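Local coordinates for synaptonemal complex protein 2 (Mus musculus, PDB 5IWZ) that is a major component of the axial and lateral elements of synaptonemal complexes and is required for normal meiotic chromosome synapsis and fertility, at residues I43-Q48 with K81-L86. Residues are numbered along the deposited sequence; the frame is centred on the assembly and turned at random.
Sequences IKCSKQ and KNIFIL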
# COMPACT_ATOMS: atom_id res chain seq x y z
N ILE A 43 28.22 -6.36 13.95
CA ILE A 43 28.01 -7.68 13.37
C ILE A 43 28.98 -7.84 12.21
O ILE A 43 28.88 -7.11 11.22
CB ILE A 43 26.57 -7.89 12.92
CG1 ILE A 43 25.59 -7.54 14.05
CG2 ILE A 43 26.38 -9.32 12.45
CD1 ILE A 43 24.12 -7.48 13.60
N LYS A 44 29.90 -8.78 12.33
CA LYS A 44 30.85 -9.04 11.27
C LYS A 44 30.24 -9.98 10.25
O LYS A 44 29.76 -11.06 10.60
CB LYS A 44 32.14 -9.63 11.84
CG LYS A 44 33.04 -10.23 10.78
CD LYS A 44 33.59 -11.59 11.21
CE LYS A 44 34.23 -12.31 10.03
NZ LYS A 44 33.21 -12.73 9.02
N CYS A 45 30.26 -9.57 8.99
CA CYS A 45 29.77 -10.40 7.89
C CYS A 45 30.82 -10.47 6.79
O CYS A 45 31.65 -9.57 6.62
CB CYS A 45 28.47 -9.85 7.31
SG CYS A 45 27.13 -9.97 8.47
N SER A 46 30.74 -11.55 6.02
CA SER A 46 31.74 -11.80 4.99
C SER A 46 31.34 -11.16 3.66
O SER A 46 30.24 -10.65 3.48
CB SER A 46 31.93 -13.30 4.80
OG SER A 46 30.85 -13.81 4.04
N LYS A 47 32.29 -11.23 2.73
CA LYS A 47 32.09 -10.77 1.36
C LYS A 47 31.02 -11.59 0.65
O LYS A 47 30.39 -11.10 -0.30
CB LYS A 47 33.43 -10.86 0.61
CG LYS A 47 33.53 -10.05 -0.65
CD LYS A 47 33.80 -8.58 -0.34
CE LYS A 47 34.26 -7.84 -1.60
NZ LYS A 47 33.89 -6.39 -1.53
N GLN A 48 30.80 -12.83 1.08
CA GLN A 48 29.81 -13.73 0.50
C GLN A 48 28.44 -13.65 1.18
O GLN A 48 27.56 -14.45 0.86
CB GLN A 48 30.31 -15.17 0.54
CG GLN A 48 31.47 -15.47 -0.41
CD GLN A 48 32.80 -14.93 0.09
OE1 GLN A 48 33.18 -15.13 1.25
NE2 GLN A 48 33.52 -14.23 -0.78
N LYS A 81 22.16 -1.45 9.89
CA LYS A 81 23.06 -0.39 10.32
C LYS A 81 24.10 -0.86 11.32
O LYS A 81 24.86 -0.03 11.84
CB LYS A 81 22.23 0.77 10.88
CG LYS A 81 21.35 1.36 9.79
CD LYS A 81 20.47 2.49 10.26
CE LYS A 81 19.78 3.12 9.07
NZ LYS A 81 19.08 4.39 9.42
N ASN A 82 24.20 -2.16 11.58
CA ASN A 82 25.19 -2.72 12.49
C ASN A 82 26.07 -3.76 11.82
O ASN A 82 26.90 -4.38 12.50
CB ASN A 82 24.52 -3.32 13.72
CG ASN A 82 23.90 -2.28 14.62
OD1 ASN A 82 22.75 -1.87 14.43
ND2 ASN A 82 24.66 -1.83 15.61
N ILE A 83 25.91 -3.98 10.54
CA ILE A 83 26.66 -4.96 9.78
C ILE A 83 27.90 -4.29 9.21
O ILE A 83 27.84 -3.15 8.75
CB ILE A 83 25.78 -5.57 8.67
CG1 ILE A 83 24.72 -6.49 9.30
CG2 ILE A 83 26.61 -6.32 7.65
CD1 ILE A 83 23.73 -7.04 8.31
N PHE A 84 29.03 -5.00 9.26
CA PHE A 84 30.28 -4.55 8.67
C PHE A 84 30.86 -5.71 7.89
O PHE A 84 30.75 -6.86 8.29
CB PHE A 84 31.25 -4.04 9.76
CG PHE A 84 30.75 -2.83 10.51
CD1 PHE A 84 31.08 -1.55 10.09
CD2 PHE A 84 29.91 -2.98 11.61
CE1 PHE A 84 30.59 -0.43 10.77
CE2 PHE A 84 29.42 -1.87 12.29
CZ PHE A 84 29.76 -0.59 11.87
N ILE A 85 31.42 -5.40 6.73
CA ILE A 85 32.06 -6.39 5.87
C ILE A 85 33.48 -5.91 5.61
O ILE A 85 33.68 -4.84 5.02
CB ILE A 85 31.29 -6.58 4.55
CG1 ILE A 85 29.83 -6.96 4.83
CG2 ILE A 85 31.95 -7.64 3.68
CD1 ILE A 85 28.96 -7.03 3.58
N LEU A 86 34.46 -6.70 6.06
CA LEU A 86 35.88 -6.35 5.97
C LEU A 86 36.12 -4.91 6.44
O LEU A 86 36.83 -4.13 5.79
CB LEU A 86 36.40 -6.57 4.56
CG LEU A 86 36.27 -8.03 4.10
CD1 LEU A 86 36.84 -8.23 2.71
CD2 LEU A 86 36.92 -8.98 5.11
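Cys45 and Ile83 meet on the buried face of a short parallel strand pair, where SG lies 3.8 Å from Ile83 CG2. A chi1 of -67° sets the slim thiol beside its own backbone N and against Ile83, leaving Cys45 CB to meet CG1 of Ile85 at 4.0 Å. Ile43 continues the same face, its CB 4.3 Å from Ile83 CG1, and beta-branched residues suit both strands because they favour extended backbone. Ile85 CG2, anti to the backbone N, rests 3.5 Å from Ser46 O. Replacing Ile85 by alanine is likely to open a gap against Cys45 CB and Ser46 O, and to deprive Thr93 and Met94 of the branched chain they touch. Three backbone bonds join the strands in parallel fashion: Ile43 N to Asn82 O, Phe84 N to Ile43 O, and Cys45 N to Phe84 O, the last 2.8 Å long. On the other face, Lys44 suits its exposed place with a charged amine, while the partly exposed Phe84 touches Lys42 and has Ile43 O at its ring edge. Buried Asn82 has its amide satisfied by Val41 O. At the more open end, Lys47 CD lies 4.3 Å from Leu86 CD1. Within the armadillo-repeat-like domain, an almost wholly helical connection separates the strands. Leu13 of helix 13-23 packs on Ile43 and Ile83, helix 90-97 packs on Ile85, and strand 83-85 is the middle strand, with 88-89 antiparallel beyond it.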